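Side-chain contacts in Two-component sensor histidine kinase (Nostoc sp., PDB 3OLO), which probably senses a signal through its PAS domain and relays it by histidine phosphorylation in a two-component pathway: residues Asn32-Tyr37 and Gln105-Ser110; Val38-Cys43 and Tyr48-Leu53; Met56-Gln59 and Asp64-Leu67; Thr83-Gln88 and Val95-Thr100. All coordinates share one frame; numbering follows the deposited sequence.

Contact 1: residues Asn32-Tyr37 and Gln105-Ser110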
loop_
_atom_site.group_PDB
_atom_site.type_symbol
_atom_site.label_atom_id
_atom_site.label_comp_id
_atom_site.label_asym_id
_atom_site.label_seq_id
_atom_site.Cartn_x
_atom_site.Cartn_y
_atom_site.Cartn_z
ATOM N N ASN A 32 3.082 16.496 -14.185
ATOM C CA ASN A 32 3.419 17.842 -13.716
ATOM C C ASN A 32 3.459 17.930 -12.187
ATOM O O ASN A 32 3.342 19.008 -11.619
ATOM C CB ASN A 32 2.436 18.877 -14.263
ATOM C CG ASN A 32 1.951 18.541 -15.659
ATOM O OD1 ASN A 32 2.733 18.521 -16.612
ATOM N ND2 ASN A 32 0.651 18.283 -15.789
ATOM N N TRP A 33 3.617 16.781 -11.540
ATOM C CA TRP A 33 3.770 16.689 -10.090
ATOM C C TRP A 33 2.501 17.067 -9.323
ATOM O O TRP A 33 2.550 17.312 -8.124
ATOM C CB TRP A 33 4.959 17.530 -9.604
ATOM C CG TRP A 33 6.140 17.429 -10.508
ATOM C CD1 TRP A 33 6.551 18.357 -11.424
ATOM C CD2 TRP A 33 7.052 16.332 -10.610
ATOM N NE1 TRP A 33 7.670 17.906 -12.086
ATOM C CE2 TRP A 33 7.999 16.666 -11.606
ATOM C CE3 TRP A 33 7.166 15.098 -9.958
ATOM C CZ2 TRP A 33 9.042 15.807 -11.968
ATOM C CZ3 TRP A 33 8.207 14.243 -10.317
ATOM C CH2 TRP A 33 9.128 14.604 -11.316
ATOM N N GLN A 34 1.370 17.102 -10.017
ATOM C CA GLN A 34 0.067 17.219 -9.362
ATOM C C GLN A 34 -0.276 15.906 -8.650
ATOM O O GLN A 34 -0.033 14.834 -9.185
ATOM C CB GLN A 34 -1.026 17.567 -10.383
ATOM C CG GLN A 34 -1.433 16.442 -11.356
ATOM C CD GLN A 34 -0.570 16.370 -12.618
ATOM O OE1 GLN A 34 0.656 16.449 -12.559
ATOM N NE2 GLN A 34 -1.219 16.217 -13.768
ATOM N N PHE A 35 -0.811 15.984 -7.434
ATOM C CA PHE A 35 -1.309 14.789 -6.754
ATOM C C PHE A 35 -2.480 14.180 -7.534
ATOM O O PHE A 35 -3.356 14.890 -8.009
ATOM C CB PHE A 35 -1.771 15.121 -5.335
ATOM C CG PHE A 35 -0.667 15.563 -4.426
ATOM C CD1 PHE A 35 0.172 14.626 -3.823
ATOM C CD2 PHE A 35 -0.468 16.916 -4.164
ATOM C CE1 PHE A 35 1.200 15.029 -2.976
ATOM C CE2 PHE A 35 0.554 17.340 -3.328
ATOM C CZ PHE A 35 1.397 16.388 -2.723
ATOM N N LEU A 36 -2.490 12.859 -7.654
ATOM C CA LEU A 36 -3.561 12.156 -8.351
ATOM C C LEU A 36 -4.283 11.238 -7.388
ATOM O O LEU A 36 -5.474 10.959 -7.540
ATOM C CB LEU A 36 -2.997 11.316 -9.498
ATOM C CG LEU A 36 -2.241 12.088 -10.574
ATOM C CD1 LEU A 36 -1.691 11.126 -11.606
ATOM C CD2 LEU A 36 -3.137 13.127 -11.223
ATOM N N TYR A 37 -3.541 10.753 -6.404
ATOM C CA TYR A 37 -4.078 9.834 -5.427
ATOM C C TYR A 37 -3.220 9.931 -4.178
ATOM O O TYR A 37 -2.003 9.969 -4.271
ATOM C CB TYR A 37 -4.060 8.400 -5.978
ATOM C CG TYR A 37 -4.675 7.423 -5.020
ATOM C CD1 TYR A 37 -3.943 6.909 -3.961
ATOM C CD2 TYR A 37 -6.002 7.045 -5.145
ATOM C CE1 TYR A 37 -4.515 6.021 -3.059
ATOM C CE2 TYR A 37 -6.575 6.159 -4.255
ATOM C CZ TYR A 37 -5.831 5.657 -3.214
ATOM O OH TYR A 37 -6.412 4.794 -2.320
ATOM N N GLN A 105 -1.357 3.347 -19.934
ATOM C CA GLN A 105 -1.945 3.926 -21.130
ATOM C C GLN A 105 -1.193 5.213 -21.463
ATOM O O GLN A 105 0.031 5.189 -21.588
ATOM C CB GLN A 105 -3.436 4.177 -20.917
ATOM C CG GLN A 105 -4.225 2.908 -20.620
ATOM C CD GLN A 105 -4.500 2.090 -21.869
ATOM O OE1 GLN A 105 -3.731 1.188 -22.224
ATOM N NE2 GLN A 105 -5.602 2.403 -22.548
ATOM N N GLU A 106 -1.899 6.333 -21.591
ATOM C CA GLU A 106 -1.254 7.587 -21.989
ATOM C C GLU A 106 -0.869 8.464 -20.799
ATOM O O GLU A 106 -0.630 9.664 -20.953
ATOM C CB GLU A 106 -2.149 8.376 -22.949
ATOM C CG GLU A 106 -3.578 8.578 -22.469
ATOM C CD GLU A 106 -4.406 9.385 -23.457
ATOM O OE1 GLU A 106 -4.279 9.150 -24.683
ATOM O OE2 GLU A 106 -5.180 10.261 -23.010
ATOM N N ARG A 107 -0.795 7.863 -19.618
ATOM C CA ARG A 107 -0.442 8.609 -18.414
ATOM C C ARG A 107 0.885 8.129 -17.858
ATOM O O ARG A 107 1.029 6.961 -17.527
ATOM C CB ARG A 107 -1.514 8.435 -17.338
ATOM C CG ARG A 107 -2.258 9.705 -16.998
ATOM C CD ARG A 107 -2.037 10.116 -15.550
ATOM N NE ARG A 107 -2.237 11.554 -15.362
ATOM C CZ ARG A 107 -1.287 12.476 -15.520
ATOM N NH1 ARG A 107 -1.580 13.757 -15.331
ATOM N NH2 ARG A 107 -0.049 12.126 -15.866
ATOM N N ARG A 108 1.857 9.027 -17.764
ATOM C CA ARG A 108 3.044 8.749 -16.982
ATOM C C ARG A 108 2.824 9.365 -15.605
ATOM O O ARG A 108 2.325 10.484 -15.485
ATOM C CB ARG A 108 4.297 9.316 -17.648
ATOM C CG ARG A 108 5.598 8.903 -16.967
ATOM C CD ARG A 108 6.788 9.090 -17.890
ATOM N NE ARG A 108 8.063 8.982 -17.185
ATOM C CZ ARG A 108 8.700 7.836 -16.953
ATOM N NH1 ARG A 108 9.859 7.839 -16.306
ATOM N NH2 ARG A 108 8.179 6.684 -17.359
ATOM N N PHE A 109 3.173 8.625 -14.563
ATOM C CA PHE A 109 2.976 9.112 -13.203
ATOM C C PHE A 109 3.988 8.437 -12.310
ATOM O O PHE A 109 4.675 7.528 -12.738
ATOM C CB PHE A 109 1.560 8.810 -12.723
ATOM C CG PHE A 109 1.224 7.347 -12.720
ATOM C CD1 PHE A 109 0.906 6.694 -13.893
ATOM C CD2 PHE A 109 1.221 6.631 -11.540
ATOM C CE1 PHE A 109 0.594 5.344 -13.888
ATOM C CE2 PHE A 109 0.909 5.290 -11.526
ATOM C CZ PHE A 109 0.596 4.643 -12.703
ATOM N N SER A 110 4.111 8.892 -11.076
ATOM C CA SER A 110 5.039 8.244 -10.176
ATOM C C SER A 110 4.318 7.795 -8.928
ATOM O O SER A 110 3.360 8.415 -8.495
ATOM C CB SER A 110 6.214 9.161 -9.837
ATOM O OG SER A 110 5.756 10.367 -9.279
#
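Leu36 and Arg107 belong to strands 35-38 and 107-116 of the antiparallel PAS sheet, which have strand 25-29 between them in the strand order, and accordingly their segments share no backbone hydrogen bond. Leu36 and Tyr37 both face Cys28 of that intervening strand, a classic beta bulge. The leucine points toward 105-110, and with its CG beside the backbone N (chi1 -60°) and its second torsion extended, CD1 is carried over one face of the Arg107 guanidinium. There Leu36 CD1 sits 3.8 Å from Arg107 NE, displaced toward the rim of the group. Gln34 arrives at the guanidinium edge from the opposite direction, the amide turned 79° against the guanidinium plane. Gln34 NE2 stands 2.9 Å from Arg107 NH1. Both are donors as modelled, so this approach is not a hydrogen bond, and which way round the amide lies is doubtful here. With the chain bent at its second torsion, Gln34 OE1 takes a weak bond from Asn32 N in the modelled pose. Phe109 offers mainly its CB to Leu36, while its ring leads away and meets Phe14 and Tyr17 of the second subunit edge-to-face. Leu36 also packs on that same Phe14 of the second subunit, placing the contact beside the dimer interface. Leu36 CD1 lies 4.1 Å from Phe109 CB.

Contact 2: residues Val38-Cys43 and Tyr48-Leu53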
loop_
_atom_site.group_PDB
_atom_site.type_symbol
_atom_site.label_atom_id
_atom_site.label_comp_id
_atom_site.label_asym_id
_atom_site.label_seq_id
_atom_site.Cartn_x
_atom_site.Cartn_y
_atom_site.Cartn_z
ATOM N N VAL A 38 -3.848 9.992 -3.010
ATOM C CA VAL A 38 -3.111 10.043 -1.750
ATOM C C VAL A 38 -3.749 9.082 -0.782
ATOM O O VAL A 38 -4.971 8.962 -0.779
ATOM C CB VAL A 38 -3.136 11.469 -1.107
ATOM C CG1 VAL A 38 -2.354 12.445 -1.954
ATOM C CG2 VAL A 38 -4.585 11.969 -0.906
ATOM N N ASN A 39 -2.939 8.401 0.036
ATOM C CA ASN A 39 -3.478 7.543 1.093
ATOM C C ASN A 39 -3.629 8.312 2.404
ATOM O O ASN A 39 -3.086 9.402 2.555
ATOM C CB ASN A 39 -2.652 6.250 1.273
ATOM C CG ASN A 39 -1.368 6.448 2.081
ATOM O OD1 ASN A 39 -0.881 7.558 2.250
ATOM N ND2 ASN A 39 -0.800 5.341 2.563
ATOM N N ASP A 40 -4.394 7.751 3.335
ATOM C CA ASP A 40 -4.679 8.419 4.601
ATOM C C ASP A 40 -3.401 8.891 5.317
ATOM O O ASP A 40 -3.367 9.993 5.864
ATOM C CB ASP A 40 -5.499 7.500 5.520
ATOM C CG ASP A 40 -6.896 7.189 4.970
ATOM O OD1 ASP A 40 -7.334 7.826 3.991
ATOM O OD2 ASP A 40 -7.573 6.306 5.532
ATOM N N ALA A 41 -2.351 8.073 5.319
ATOM C CA ALA A 41 -1.110 8.460 5.995
ATOM C C ALA A 41 -0.514 9.748 5.395
ATOM O O ALA A 41 0.052 10.567 6.117
ATOM C CB ALA A 41 -0.078 7.313 5.969
ATOM N N THR A 42 -0.642 9.930 4.082
ATOM C CA THR A 42 -0.211 11.174 3.442
ATOM C C THR A 42 -1.027 12.396 3.900
ATOM O O THR A 42 -0.477 13.470 4.114
ATOM C CB THR A 42 -0.304 11.072 1.906
ATOM O OG1 THR A 42 0.661 10.133 1.434
ATOM C CG2 THR A 42 -0.023 12.425 1.253
ATOM N N CYS A 43 -2.339 12.238 4.031
ATOM C CA CYS A 43 -3.164 13.319 4.562
ATOM C C CYS A 43 -2.711 13.662 5.980
ATOM O O CYS A 43 -2.523 14.827 6.306
ATOM C CB CYS A 43 -4.637 12.928 4.527
ATOM S SG CYS A 43 -5.161 12.453 2.865
ATOM N N TYR A 48 -3.148 18.082 5.243
ATOM C CA TYR A 48 -4.181 18.521 4.320
ATOM C C TYR A 48 -5.217 17.431 4.142
ATOM O O TYR A 48 -4.913 16.253 4.251
ATOM C CB TYR A 48 -3.566 18.839 2.971
ATOM C CG TYR A 48 -2.743 20.091 2.980
ATOM C CD1 TYR A 48 -3.336 21.328 2.785
ATOM C CD2 TYR A 48 -1.369 20.035 3.175
ATOM C CE1 TYR A 48 -2.585 22.480 2.793
ATOM C CE2 TYR A 48 -0.612 21.176 3.180
ATOM C CZ TYR A 48 -1.228 22.395 2.993
ATOM O OH TYR A 48 -0.472 23.514 3.002
ATOM N N SER A 49 -6.449 17.831 3.871
ATOM C CA SER A 49 -7.503 16.870 3.627
ATOM C C SER A 49 -7.275 16.280 2.248
ATOM O O SER A 49 -6.526 16.837 1.440
ATOM C CB SER A 49 -8.866 17.554 3.674
ATOM O OG SER A 49 -9.085 18.272 2.472
ATOM N N ARG A 50 -7.922 15.155 1.978
ATOM C CA ARG A 50 -7.733 14.474 0.712
ATOM C C ARG A 50 -8.202 15.377 -0.410
ATOM O O ARG A 50 -7.554 15.480 -1.434
ATOM C CB ARG A 50 -8.499 13.154 0.665
ATOM C CG ARG A 50 -8.505 12.520 -0.735
ATOM C CD ARG A 50 -8.950 11.060 -0.746
ATOM N NE ARG A 50 -7.913 10.157 -0.258
ATOM C CZ ARG A 50 -7.875 9.636 0.965
ATOM N NH1 ARG A 50 -8.817 9.924 1.852
ATOM N NH2 ARG A 50 -6.892 8.817 1.300
ATOM N N GLU A 51 -9.330 16.043 -0.210
ATOM C CA GLU A 51 -9.886 16.888 -1.248
ATOM C C GLU A 51 -8.971 18.086 -1.516
ATOM O O GLU A 51 -8.910 18.582 -2.640
ATOM C CB GLU A 51 -11.290 17.357 -0.863
ATOM C CG GLU A 51 -12.286 16.221 -0.636
ATOM C CD GLU A 51 -12.701 15.523 -1.924
ATOM O OE1 GLU A 51 -13.771 15.872 -2.477
ATOM O OE2 GLU A 51 -11.966 14.619 -2.382
ATOM N N GLN A 52 -8.261 18.548 -0.491
ATOM C CA GLN A 52 -7.308 19.643 -0.673
ATOM C C GLN A 52 -6.114 19.168 -1.487
ATOM O O GLN A 52 -5.703 19.824 -2.439
ATOM C CB GLN A 52 -6.812 20.177 0.669
ATOM C CG GLN A 52 -7.777 21.093 1.378
ATOM C CD GLN A 52 -7.239 21.570 2.704
ATOM O OE1 GLN A 52 -7.120 20.793 3.647
ATOM N NE2 GLN A 52 -6.918 22.858 2.791
ATOM N N LEU A 53 -5.567 18.014 -1.114
ATOM C CA LEU A 53 -4.383 17.473 -1.778
ATOM C C LEU A 53 -4.645 17.177 -3.247
ATOM O O LEU A 53 -3.747 17.286 -4.066
ATOM C CB LEU A 53 -3.884 16.208 -1.064
ATOM C CG LEU A 53 -3.146 16.462 0.264
ATOM C CD1 LEU A 53 -2.962 15.184 1.081
ATOM C CD2 LEU A 53 -1.796 17.122 0.016
HETATM O O HOH W 1 -6.869 9.581 -3.029
#
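The Arg50 guanidinium carries Cys43 SG over the centre of one face, 4.3 Å above the plane, and has Val38 O and Asp40 OD1 at its edge, both in plane. Its grip on Val38 is side-on: Arg50 NH2 reaches Val38 O at 2.8 Å and Arg50 NE reaches it at 3.2 Å, from one face of the carbonyl plane. Water 1 accepts from both Arg50 NE and Val38 N, bridging the same two residues. Arg50 NH2 also makes a salt bridge to Asp40 OD1 at 2.9 Å, nearly straight at 163°, coming on the anti side of that oxygen and somewhat out of the carboxylate plane; the bond from NH1 is weak. The bonds to Val38 O and Asp40 OD1, with water 1 on NE, should hold the group's rotation, and an arm bent at its third torsion (chi3 -76°) brings it round to the strand end. Replacing Arg50 by a leucine would probably leave Val38 O without two donors and Asp40 without its charged mate. Beneath, Leu53 CD1 lies 3.9 Å from Cys43 SG and 4.0 Å from Thr42 CG2, and the Val38 methyls cross Leu53 at a slant. Both helices are capped: Asn39 OD1 accepts from Thr42 N while its ND2 is held by Ile19 O, and Ser49 with Gln52 forms a capping box. Such short, capped helices following the second strand belong to the helical connection that leads to the third strand in PAS domains.

Contact 3: residues Met56-Gln59 and Asp64-Leu67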
loop_
_atom_site.group_PDB
_atom_site.type_symbol
_atom_site.label_atom_id
_atom_site.label_comp_id
_atom_site.label_asym_id
_atom_site.label_seq_id
_atom_site.Cartn_x
_atom_site.Cartn_y
_atom_site.Cartn_z
HETATM N N MSE A 56 -3.821 19.946 -5.480
HETATM C CA MSE A 56 -2.538 20.547 -5.161
HETATM C C MSE A 56 -1.386 19.930 -5.950
HETATM O O MSE A 56 -1.549 18.930 -6.641
HETATM C CB MSE A 56 -2.271 20.455 -3.652
HETATM C CG MSE A 56 -3.094 21.455 -2.823
HETATM SE SE MSE A 56 -3.041 21.109 -0.891
HETATM C CE MSE A 56 -1.180 21.563 -0.538
ATOM N N ASN A 57 -0.229 20.569 -5.847
ATOM C CA ASN A 57 0.992 20.129 -6.506
ATOM C C ASN A 57 2.041 19.815 -5.449
ATOM O O ASN A 57 2.000 20.379 -4.352
ATOM C CB ASN A 57 1.518 21.247 -7.396
ATOM C CG ASN A 57 2.555 20.767 -8.372
ATOM O OD1 ASN A 57 3.762 20.840 -8.119
ATOM N ND2 ASN A 57 2.092 20.280 -9.509
ATOM N N LEU A 58 2.973 18.923 -5.776
ATOM C CA LEU A 58 4.112 18.635 -4.911
ATOM C C LEU A 58 4.816 19.920 -4.491
ATOM O O LEU A 58 5.328 20.037 -3.376
ATOM C CB LEU A 58 5.114 17.740 -5.645
ATOM C CG LEU A 58 6.352 17.386 -4.833
ATOM C CD1 LEU A 58 5.931 16.643 -3.579
ATOM C CD2 LEU A 58 7.347 16.564 -5.665
ATOM N N GLN A 59 4.828 20.893 -5.386
ATOM C CA GLN A 59 5.520 22.142 -5.140
ATOM C C GLN A 59 4.876 22.947 -4.004
ATOM O O GLN A 59 5.491 23.863 -3.463
ATOM C CB GLN A 59 5.530 22.963 -6.423
ATOM C CG GLN A 59 6.340 24.233 -6.339
ATOM C CD GLN A 59 6.398 24.971 -7.672
ATOM O OE1 GLN A 59 7.337 25.723 -7.935
ATOM N NE2 GLN A 59 5.391 24.757 -8.517
ATOM N N ASP A 64 11.665 22.320 -0.880
ATOM C CA ASP A 64 12.892 22.380 -1.660
ATOM C C ASP A 64 12.701 21.889 -3.084
ATOM O O ASP A 64 13.662 21.494 -3.749
ATOM C CB ASP A 64 13.986 21.588 -0.949
ATOM C CG ASP A 64 14.371 22.209 0.380
ATOM O OD1 ASP A 64 14.371 23.456 0.478
ATOM O OD2 ASP A 64 14.659 21.453 1.328
ATOM N N PHE A 65 11.458 21.943 -3.553
ATOM C CA PHE A 65 11.089 21.381 -4.850
ATOM C C PHE A 65 11.968 21.892 -5.998
ATOM O O PHE A 65 12.399 21.121 -6.850
ATOM C CB PHE A 65 9.619 21.689 -5.138
ATOM C CG PHE A 65 9.154 21.230 -6.491
ATOM C CD1 PHE A 65 9.277 22.059 -7.595
ATOM C CD2 PHE A 65 8.582 19.982 -6.657
ATOM C CE1 PHE A 65 8.845 21.647 -8.839
ATOM C CE2 PHE A 65 8.148 19.566 -7.896
ATOM C CZ PHE A 65 8.283 20.398 -8.990
ATOM N N ALA A 66 12.233 23.191 -6.020
ATOM C CA ALA A 66 12.996 23.782 -7.114
ATOM C C ALA A 66 14.483 23.438 -7.026
ATOM O O ALA A 66 15.245 23.690 -7.956
ATOM C CB ALA A 66 12.800 25.289 -7.143
ATOM N N LEU A 67 14.894 22.852 -5.911
ATOM C CA LEU A 67 16.287 22.453 -5.743
ATOM C C LEU A 67 16.620 21.133 -6.439
ATOM O O LEU A 67 17.773 20.892 -6.781
ATOM C CB LEU A 67 16.631 22.346 -4.258
ATOM C CG LEU A 67 17.084 23.639 -3.578
ATOM C CD1 LEU A 67 16.298 24.855 -4.070
ATOM C CD2 LEU A 67 16.969 23.485 -2.068
#
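Phe65 buries the most surface here, its ring lying under Gln59 on one face and against Leu58 at its edge. Its CB points toward 56-59, and CG anti to the backbone nitrogen carries the ring on to both residues. Gln59 CB stands 4.1 Å from the Phe65 ring centroid and only 13° off the normal, a CH-pi contact. The glutamine chain then runs on extended, Gln59 CG passing 3.9 Å from Phe65 CD1, and the amide lies 35° from the ring plane rather than flat upon it. Leu58 CD2 instead approaches Phe65 CD2 at 3.8 Å in the plane of the ring. Two backbone turns present these groups. In an Asx turn Asn57 OD1 accepts from Gln59 N at 2.9 Å, an almost straight bond of 165°, and the 3-10 turn starting at Phe65 is closed by Leu67 N to Asp64 O at 2.8 Å. An alanine in place of Phe65 is likely to open a gap beside Leu58 and leave the aliphatic part of Gln59 without the face it lies on. Trp33 meets the Phe65 ring edge-to-face, and Trp70 meets it with ring planes inclined, so the phenylalanine belongs to an aromatic cluster joining the loop before helix 70-76 to the turn before strand 35-38. Between the segments themselves the contacts are nonpolar packing and CH-pi, so the fit depends on shape and dispersion and not on hydrogen bonding.

Contact 4: residues Thr83-Gln88 and Val95-Thr100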
loop_
_atom_site.group_PDB
_atom_site.type_symbol
_atom_site.label_atom_id
_atom_site.label_comp_id
_atom_site.label_asym_id
_atom_site.label_seq_id
_atom_site.Cartn_x
_atom_site.Cartn_y
_atom_site.Cartn_z
ATOM N N THR A 83 14.067 15.480 1.237
ATOM C CA THR A 83 13.720 16.876 1.099
ATOM C C THR A 83 12.978 17.323 2.353
ATOM O O THR A 83 12.773 16.530 3.265
ATOM C CB THR A 83 12.892 17.101 -0.160
ATOM O OG1 THR A 83 12.864 18.500 -0.473
ATOM C CG2 THR A 83 11.477 16.555 0.022
ATOM N N ARG A 84 12.607 18.597 2.417
ATOM C CA ARG A 84 11.799 19.103 3.526
ATOM C C ARG A 84 10.383 19.325 3.040
ATOM O O ARG A 84 10.180 19.840 1.944
ATOM C CB ARG A 84 12.358 20.428 4.050
ATOM C CG ARG A 84 13.782 20.335 4.593
ATOM C CD ARG A 84 14.260 21.677 5.103
ATOM N NE ARG A 84 14.414 22.645 4.023
ATOM C CZ ARG A 84 14.350 23.967 4.180
ATOM N NH1 ARG A 84 14.121 24.499 5.379
ATOM N NH2 ARG A 84 14.505 24.761 3.131
ATOM N N TYR A 85 9.411 18.917 3.846
ATOM C CA TYR A 85 8.010 19.216 3.589
ATOM C C TYR A 85 7.479 20.264 4.557
ATOM O O TYR A 85 7.919 20.335 5.705
ATOM C CB TYR A 85 7.165 17.960 3.781
ATOM C CG TYR A 85 7.179 16.973 2.632
ATOM C CD1 TYR A 85 8.019 17.135 1.535
ATOM C CD2 TYR A 85 6.326 15.880 2.644
ATOM C CE1 TYR A 85 8.015 16.213 0.483
ATOM C CE2 TYR A 85 6.307 14.968 1.601
ATOM C CZ TYR A 85 7.150 15.140 0.522
ATOM O OH TYR A 85 7.126 14.217 -0.508
ATOM N N ARG A 86 6.537 21.080 4.091
ATOM C CA ARG A 86 5.796 21.967 4.973
ATOM C C ARG A 86 4.356 21.505 5.029
ATOM O O ARG A 86 3.714 21.317 3.994
ATOM C CB ARG A 86 5.841 23.416 4.503
ATOM C CG ARG A 86 5.013 24.339 5.389
ATOM C CD ARG A 86 4.924 25.745 4.836
ATOM N NE ARG A 86 6.229 26.395 4.779
ATOM C CZ ARG A 86 6.855 26.748 3.661
ATOM N NH1 ARG A 86 6.299 26.526 2.476
ATOM N NH2 ARG A 86 8.040 27.344 3.730
ATOM N N SER A 87 3.856 21.321 6.244
ATOM C CA SER A 87 2.509 20.815 6.439
ATOM C C SER A 87 1.546 21.988 6.507
ATOM O O SER A 87 1.966 23.140 6.598
ATOM C CB SER A 87 2.428 19.996 7.718
ATOM O OG SER A 87 2.644 20.813 8.850
ATOM N N GLN A 88 0.255 21.692 6.479
ATOM C CA GLN A 88 -0.740 22.742 6.483
ATOM C C GLN A 88 -0.628 23.651 7.715
ATOM O O GLN A 88 -0.841 24.858 7.613
ATOM C CB GLN A 88 -2.146 22.165 6.370
ATOM C CG GLN A 88 -3.182 23.280 6.437
ATOM C CD GLN A 88 -4.481 22.939 5.760
ATOM O OE1 GLN A 88 -5.049 23.768 5.063
ATOM N NE2 GLN A 88 -4.971 21.718 5.973
ATOM N N VAL A 95 11.951 14.625 5.226
ATOM C CA VAL A 95 11.424 13.329 4.807
ATOM C C VAL A 95 12.371 12.670 3.802
ATOM O O VAL A 95 13.282 13.306 3.270
ATOM C CB VAL A 95 10.038 13.459 4.139
ATOM C CG1 VAL A 95 9.054 14.148 5.065
ATOM C CG2 VAL A 95 10.141 14.236 2.837
ATOM N N GLU A 96 12.134 11.389 3.555
ATOM C CA GLU A 96 12.843 10.630 2.537
ATOM C C GLU A 96 11.793 10.105 1.568
ATOM O O GLU A 96 10.904 9.345 1.959
ATOM C CB GLU A 96 13.621 9.483 3.187
ATOM C CG GLU A 96 14.219 8.480 2.220
ATOM C CD GLU A 96 14.993 7.382 2.943
ATOM O OE1 GLU A 96 14.429 6.293 3.149
ATOM O OE2 GLU A 96 16.163 7.600 3.313
HETATM N N MSE A 97 11.868 10.551 0.318
HETATM C CA MSE A 97 10.924 10.134 -0.714
HETATM C C MSE A 97 11.550 9.060 -1.580
HETATM O O MSE A 97 12.697 9.198 -1.993
HETATM C CB MSE A 97 10.587 11.301 -1.648
HETATM C CG MSE A 97 9.732 12.387 -1.103
HETATM SE SE MSE A 97 9.569 13.835 -2.452
HETATM C CE MSE A 97 8.356 13.025 -3.713
ATOM N N SER A 98 10.786 8.012 -1.875
ATOM C CA SER A 98 11.166 7.013 -2.874
ATOM C C SER A 98 10.184 7.081 -4.037
ATOM O O SER A 98 8.975 6.986 -3.849
ATOM C CB SER A 98 11.163 5.612 -2.274
ATOM O OG SER A 98 12.251 5.449 -1.386
ATOM N N LEU A 99 10.703 7.281 -5.238
ATOM C CA LEU A 99 9.861 7.423 -6.409
ATOM C C LEU A 99 10.083 6.272 -7.358
ATOM O O LEU A 99 11.215 5.842 -7.555
ATOM C CB LEU A 99 10.205 8.688 -7.166
ATOM C CG LEU A 99 10.012 10.002 -6.443
ATOM C CD1 LEU A 99 11.286 10.385 -5.704
ATOM C CD2 LEU A 99 9.633 11.038 -7.476
ATOM N N THR A 100 8.987 5.806 -7.949
ATOM C CA THR A 100 9.010 4.887 -9.069
ATOM C C THR A 100 8.135 5.475 -10.166
ATOM O O THR A 100 6.981 5.795 -9.918
ATOM C CB THR A 100 8.418 3.540 -8.678
ATOM O OG1 THR A 100 9.073 3.053 -7.501
ATOM C CG2 THR A 100 8.579 2.540 -9.808
#
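Val95 pairs with Thr83 in the beta hairpin of strands 78-86 and 92-104, which forms one edge of the antiparallel PAS sheet. They make an antiparallel hydrogen-bonded pair: Val95 N gives to Thr83 O at 2.9 Å in a nearly straight bond, and Thr83 N gives back to Val95 O at 3.1 Å. The axes of the short segments 83-86 and 95-100 stand at 108°, so the strands diverge, and Thr83-Val95 is the bridge between these segments. The two side chains lie side by side, pointing the same way, with Val95 CG2 at 3.9 Å from Thr83 CG2. Val95 CG2, set between its own backbone N and carbonyl carbon, also lies over the centre of the Tyr85 ring: it is 3.7 Å from the centroid and 10° off the normal, a CH-pi contact. Glu96 points away from 83-88 and forms salt bridges with Arg115 and Lys82. Met97, present as selenomethionine, turns toward the first strand again and brings its selenium to the Tyr85 edge, 79° off the ring normal, in a Met-aromatic contact. Packing is tight there, since Met97 SE is 3.1 Å from Tyr85 OH and Met97 CG is 3.2 Å from it. The hydroxyl is buried with no polar partner in the model, against Met97 SE and CG. Val114 of strand 107-116 touches Val95, Met97 and Tyr85, extending the cluster to the next strand. Beyond Met97, whose backbone bonds Phe81, Ser98 OG hydrogen-bonds to Thr80 OG1.

After helix 8-21 and strand 25-29, the chain enters contact 1 at 32-37 and does not close it until 105-110, so this longest loop encloses the other three. Within it contacts 2, 3 and 4 follow in series without crossing, each a short local closure: between the first two connecting helices, within the loop before helix 70-76, and across the 78-86/92-104 hairpin. Bonds between contacts knit the series together. Asn57 and Leu58 of contact 3 join the turn of contact 1, Asp64 forms a salt bridge with Arg84 of contact 4, and Gln52 of contact 2 probably hydrogen-bonds Gln88. Contacts 1 and 4 lie on opposite sides of the chain's centre, sharing one sheet.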